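Local structure of leucine-rich repeat protein (Bacteroides thetaiotaomicron, 4ECN) at residues 552-563 against 577-588. The protein is of unknown function but, as an extracellular leucine-rich repeat protein, probably binds other proteins through its curved solenoid. Sequence-based numbering, arbitrary orientation.
Sequences IFYMGYNNLEEF and LLDCVHNKVRHL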
loop_
_atom_site.group_PDB
_atom_site.type_symbol
_atom_site.label_atom_id
_atom_site.label_comp_id
_atom_site.label_asym_id
_atom_site.label_seq_id
_atom_site.Cartn_x
_atom_site.Cartn_y
_atom_site.Cartn_z
ATOM N N ILE A 552 -13.667 13.137 -3.499
ATOM C CA ILE A 552 -13.299 12.150 -2.477
ATOM C C ILE A 552 -12.380 12.798 -1.470
ATOM O O ILE A 552 -11.328 13.328 -1.831
ATOM C CB ILE A 552 -12.639 10.904 -3.127
ATOM C CG1 ILE A 552 -13.619 10.205 -4.106
ATOM C CG2 ILE A 552 -12.090 9.935 -2.078
ATOM C CD1 ILE A 552 -12.969 9.431 -5.141
ATOM N N PHE A 553 -12.756 12.731 -0.202
ATOM C CA PHE A 553 -11.913 13.267 0.838
ATOM C C PHE A 553 -11.782 12.233 1.993
ATOM O O PHE A 553 -12.750 11.932 2.686
ATOM C CB PHE A 553 -12.462 14.616 1.309
ATOM C CG PHE A 553 -11.579 15.393 2.254
ATOM C CD1 PHE A 553 -10.201 15.436 2.069
ATOM C CD2 PHE A 553 -12.130 16.162 3.270
ATOM C CE1 PHE A 553 -9.389 16.156 2.939
ATOM C CE2 PHE A 553 -11.319 16.897 4.134
ATOM C CZ PHE A 553 -9.953 16.893 3.962
ATOM N N TYR A 554 -10.580 11.645 2.127
ATOM C CA TYR A 554 -10.188 10.746 3.207
ATOM C C TYR A 554 -9.370 11.510 4.210
ATOM O O TYR A 554 -8.278 11.957 3.868
ATOM C CB TYR A 554 -9.370 9.551 2.689
ATOM C CG TYR A 554 -10.072 8.549 1.807
ATOM C CD1 TYR A 554 -10.926 7.589 2.354
ATOM C CD2 TYR A 554 -9.750 8.437 0.456
ATOM C CE1 TYR A 554 -11.500 6.593 1.562
ATOM C CE2 TYR A 554 -10.318 7.441 -0.343
ATOM C CZ TYR A 554 -11.205 6.532 0.213
ATOM O OH TYR A 554 -11.769 5.549 -0.555
HETATM N N MSE A 555 -9.867 11.700 5.426
HETATM C CA MSE A 555 -9.097 12.405 6.455
HETATM C C MSE A 555 -9.255 11.701 7.831
HETATM O O MSE A 555 -9.239 12.342 8.879
HETATM C CB MSE A 555 -9.478 13.886 6.538
HETATM C CG MSE A 555 -10.967 14.128 6.655
HETATM SE SE MSE A 555 -11.281 15.810 7.526
HETATM C CE MSE A 555 -10.809 15.301 9.355
ATOM N N GLY A 556 -9.320 10.379 7.805
ATOM C CA GLY A 556 -9.426 9.578 9.014
ATOM C C GLY A 556 -8.137 9.508 9.803
ATOM O O GLY A 556 -7.083 9.863 9.288
ATOM N N TYR A 557 -8.217 9.059 11.067
ATOM C CA TYR A 557 -7.095 8.870 11.996
ATOM C C TYR A 557 -6.293 10.140 12.173
ATOM O O TYR A 557 -5.068 10.094 12.228
ATOM C CB TYR A 557 -6.181 7.744 11.524
ATOM C CG TYR A 557 -6.869 6.401 11.459
ATOM C CD1 TYR A 557 -6.882 5.552 12.560
ATOM C CD2 TYR A 557 -7.502 5.975 10.292
ATOM C CE1 TYR A 557 -7.512 4.313 12.508
ATOM C CE2 TYR A 557 -8.144 4.741 10.233
ATOM C CZ TYR A 557 -8.142 3.913 11.343
ATOM O OH TYR A 557 -8.722 2.675 11.296
ATOM N N ASN A 558 -7.004 11.274 12.294
ATOM C CA ASN A 558 -6.444 12.598 12.479
ATOM C C ASN A 558 -6.934 13.192 13.791
ATOM O O ASN A 558 -7.342 12.433 14.666
ATOM C CB ASN A 558 -6.777 13.475 11.302
ATOM C CG ASN A 558 -5.852 13.263 10.156
ATOM O OD1 ASN A 558 -4.639 13.186 10.331
ATOM N ND2 ASN A 558 -6.400 13.222 8.954
ATOM N N ASN A 559 -6.816 14.522 13.971
ATOM C CA ASN A 559 -7.084 15.168 15.250
ATOM C C ASN A 559 -8.213 16.193 15.221
ATOM O O ASN A 559 -8.361 16.938 16.210
ATOM C CB ASN A 559 -5.804 15.890 15.724
ATOM C CG ASN A 559 -4.661 14.977 16.085
ATOM O OD1 ASN A 559 -4.848 13.842 16.561
ATOM N ND2 ASN A 559 -3.445 15.468 15.896
ATOM N N LEU A 560 -9.032 16.216 14.153
ATOM C CA LEU A 560 -10.117 17.192 14.066
ATOM C C LEU A 560 -11.085 17.110 15.277
ATOM O O LEU A 560 -11.535 16.025 15.630
ATOM C CB LEU A 560 -10.913 17.007 12.771
ATOM C CG LEU A 560 -11.710 18.229 12.372
ATOM C CD1 LEU A 560 -10.796 19.327 11.885
ATOM C CD2 LEU A 560 -12.772 17.884 11.370
ATOM N N GLU A 561 -11.386 18.256 15.902
ATOM C CA GLU A 561 -12.339 18.313 17.011
ATOM C C GLU A 561 -13.658 19.007 16.561
ATOM O O GLU A 561 -14.743 18.660 17.053
ATOM C CB GLU A 561 -11.729 19.026 18.236
ATOM C CG GLU A 561 -10.614 18.234 18.920
ATOM C CD GLU A 561 -9.861 18.887 20.068
ATOM O OE1 GLU A 561 -10.366 19.866 20.664
ATOM O OE2 GLU A 561 -8.759 18.390 20.389
ATOM N N GLU A 562 -13.548 19.949 15.596
ATOM C CA GLU A 562 -14.651 20.736 15.032
ATOM C C GLU A 562 -14.632 20.769 13.491
ATOM O O GLU A 562 -13.578 21.014 12.898
ATOM C CB GLU A 562 -14.588 22.206 15.538
ATOM C CG GLU A 562 -14.762 22.415 17.029
ATOM C CD GLU A 562 -14.361 23.786 17.548
ATOM O OE1 GLU A 562 -14.709 24.809 16.914
ATOM O OE2 GLU A 562 -13.730 23.835 18.627
ATOM N N PHE A 563 -15.809 20.634 12.854
ATOM C CA PHE A 563 -15.945 20.786 11.413
ATOM C C PHE A 563 -15.876 22.250 11.024
ATOM O O PHE A 563 -16.416 23.073 11.758
ATOM C CB PHE A 563 -17.276 20.193 10.927
ATOM C CG PHE A 563 -17.259 18.767 10.424
ATOM C CD1 PHE A 563 -16.526 17.784 11.086
ATOM C CD2 PHE A 563 -18.065 18.381 9.364
ATOM C CE1 PHE A 563 -16.520 16.467 10.626
ATOM C CE2 PHE A 563 -18.075 17.059 8.920
ATOM C CZ PHE A 563 -17.288 16.115 9.540
ATOM N N LEU A 577 -17.554 11.444 -1.209
ATOM C CA LEU A 577 -17.017 10.537 -0.176
ATOM C C LEU A 577 -16.383 11.341 0.922
ATOM O O LEU A 577 -15.567 12.213 0.642
ATOM C CB LEU A 577 -15.998 9.520 -0.742
ATOM C CG LEU A 577 -15.398 8.498 0.232
ATOM C CD1 LEU A 577 -15.045 7.233 -0.481
ATOM C CD2 LEU A 577 -14.184 9.053 0.983
ATOM N N LEU A 578 -16.707 11.006 2.170
ATOM C CA LEU A 578 -16.124 11.666 3.323
ATOM C C LEU A 578 -15.846 10.649 4.414
ATOM O O LEU A 578 -16.766 9.968 4.855
ATOM C CB LEU A 578 -17.026 12.786 3.835
ATOM C CG LEU A 578 -16.528 13.518 5.053
ATOM C CD1 LEU A 578 -15.333 14.398 4.713
ATOM C CD2 LEU A 578 -17.628 14.346 5.648
ATOM N N ASP A 579 -14.567 10.548 4.824
ATOM C CA ASP A 579 -14.031 9.692 5.872
ATOM C C ASP A 579 -13.448 10.563 6.977
ATOM O O ASP A 579 -12.456 11.245 6.742
ATOM C CB ASP A 579 -12.960 8.737 5.294
ATOM C CG ASP A 579 -11.915 8.243 6.291
ATOM O OD1 ASP A 579 -12.299 7.815 7.381
ATOM O OD2 ASP A 579 -10.709 8.259 5.955
ATOM N N CYS A 580 -14.048 10.531 8.173
ATOM C CA CYS A 580 -13.602 11.241 9.367
ATOM C C CYS A 580 -13.491 10.296 10.522
ATOM O O CYS A 580 -13.656 10.702 11.675
ATOM C CB CYS A 580 -14.544 12.382 9.701
ATOM S SG CYS A 580 -14.230 13.867 8.747
ATOM N N VAL A 581 -13.202 9.040 10.241
ATOM C CA VAL A 581 -13.087 8.064 11.305
ATOM C C VAL A 581 -11.861 8.392 12.150
ATOM O O VAL A 581 -10.909 9.002 11.662
ATOM C CB VAL A 581 -13.056 6.616 10.780
ATOM C CG1 VAL A 581 -14.201 6.384 9.815
ATOM C CG2 VAL A 581 -11.723 6.278 10.127
ATOM N N HIS A 582 -11.923 8.021 13.429
ATOM C CA HIS A 582 -10.859 8.138 14.414
ATOM C C HIS A 582 -10.251 9.546 14.451
ATOM O O HIS A 582 -9.024 9.740 14.405
ATOM C CB HIS A 582 -9.775 7.088 14.179
ATOM C CG HIS A 582 -10.293 5.707 14.402
ATOM N ND1 HIS A 582 -10.820 4.962 13.367
ATOM C CD2 HIS A 582 -10.406 5.003 15.550
ATOM C CE1 HIS A 582 -11.206 3.816 13.904
ATOM N NE2 HIS A 582 -10.989 3.798 15.217
ATOM N N ASN A 583 -11.132 10.525 14.595
ATOM C CA ASN A 583 -10.740 11.887 14.871
ATOM C C ASN A 583 -11.178 12.102 16.292
ATOM O O ASN A 583 -11.264 11.117 17.040
ATOM C CB ASN A 583 -11.302 12.876 13.858
ATOM C CG ASN A 583 -10.522 12.936 12.557
ATOM O OD1 ASN A 583 -9.832 13.911 12.279
ATOM N ND2 ASN A 583 -10.606 11.906 11.727
ATOM N N LYS A 584 -11.466 13.335 16.688
ATOM C CA LYS A 584 -11.954 13.643 18.039
ATOM C C LYS A 584 -13.137 14.612 17.876
ATOM O O LYS A 584 -13.366 15.488 18.726
ATOM C CB LYS A 584 -10.810 14.213 18.941
ATOM C CG LYS A 584 -9.749 13.192 19.435
ATOM C CD LYS A 584 -8.601 12.932 18.449
ATOM C CE LYS A 584 -7.627 11.856 18.892
ATOM N NZ LYS A 584 -6.619 11.540 17.833
ATOM N N VAL A 585 -13.895 14.424 16.753
ATOM C CA VAL A 585 -14.969 15.315 16.318
ATOM C C VAL A 585 -16.073 15.361 17.381
ATOM O O VAL A 585 -16.712 14.349 17.665
ATOM C CB VAL A 585 -15.540 14.968 14.918
ATOM C CG1 VAL A 585 -16.681 15.904 14.539
ATOM C CG2 VAL A 585 -14.451 15.043 13.858
ATOM N N ARG A 586 -16.274 16.562 17.960
ATOM C CA ARG A 586 -17.310 16.828 18.965
ATOM C C ARG A 586 -18.396 17.757 18.385
ATOM O O ARG A 586 -19.454 17.899 19.003
ATOM C CB ARG A 586 -16.711 17.443 20.266
ATOM C CG ARG A 586 -16.022 18.807 20.100
ATOM C CD ARG A 586 -15.612 19.476 21.408
ATOM N NE ARG A 586 -14.245 20.004 21.327
ATOM C CZ ARG A 586 -13.928 21.210 20.871
ATOM N NH1 ARG A 586 -14.878 22.057 20.496
ATOM N NH2 ARG A 586 -12.658 21.583 20.799
ATOM N N HIS A 587 -18.123 18.408 17.218
ATOM C CA HIS A 587 -19.056 19.353 16.605
ATOM C C HIS A 587 -19.078 19.276 15.056
ATOM O O HIS A 587 -18.080 19.589 14.400
ATOM C CB HIS A 587 -18.698 20.788 17.037
ATOM C CG HIS A 587 -19.582 21.834 16.427
ATOM N ND1 HIS A 587 -20.885 22.037 16.876
ATOM C CD2 HIS A 587 -19.338 22.678 15.395
ATOM C CE1 HIS A 587 -21.382 22.994 16.108
ATOM N NE2 HIS A 587 -20.491 23.410 15.202
ATOM N N LEU A 588 -20.263 18.958 14.492
ATOM C CA LEU A 588 -20.513 18.908 13.044
ATOM C C LEU A 588 -21.150 20.186 12.504
ATOM O O LEU A 588 -21.937 20.844 13.192
ATOM C CB LEU A 588 -21.452 17.743 12.675
ATOM C CG LEU A 588 -20.986 16.316 12.894
ATOM C CD1 LEU A 588 -22.073 15.361 12.526
ATOM C CD2 LEU A 588 -19.773 15.998 12.092
#
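N583 reaches from one leucine-rich repeat into the turn of the preceding one and bonds there through both ends of its amide. With CG anti to its own carbonyl carbon (chi1 -80°), ND2 of N583 donates to the backbone O of M555 at 3.2 Å, nearly straight (168°) and close to the amide plane, while OD1 of N583 receives the backbone N of L560 at 3.1 Å on a lone pair. Within its own turn ND2 also donates to the O of V581, which Y557 N approaches from the opposite face. With an alanine here both bonds would go, probably leaving the L560 N-H without its acceptor and M555 O with just a weak bond from N558 ND2 among the contacts described.

Beside this turn the rings of Y557 and H582 lie nearly parallel (9°) but slid apart, so they barely overlap, with ND1 of H582 3.5 Å from CE1 of Y557; H582 also stacks with Y604. In the apolar interior, CD2 of L588 sits over the centre of the F563 ring, 3.6 Å from CZ of F563; the ring also meets V585 and the sulfur of C580, and W537 packs edge-to-face with it.

Farther along, R586 is held between two acids, NH2 meeting OE1 of E561 at 2.9 Å and NH1 meeting OE2 of E562 at 2.8 Å; E562 has a second salt bridge to K534.

Upstream, strands 552-554 and 577-579 pair in parallel, F553 N donating to L577 O and F553 O accepting from D579 N. N558 ND2 and OD1 meet I522 O and N525 N, and N605 ND2 and OD1 meet C580 O and V585 N, so similar asparagine bonding recurs from turn to turn. The chemistry is that of a leucine-rich repeat solenoid: buried asparagine amides satisfy turn backbone, apolar side chains fill the interior, and charge pairs join the coils.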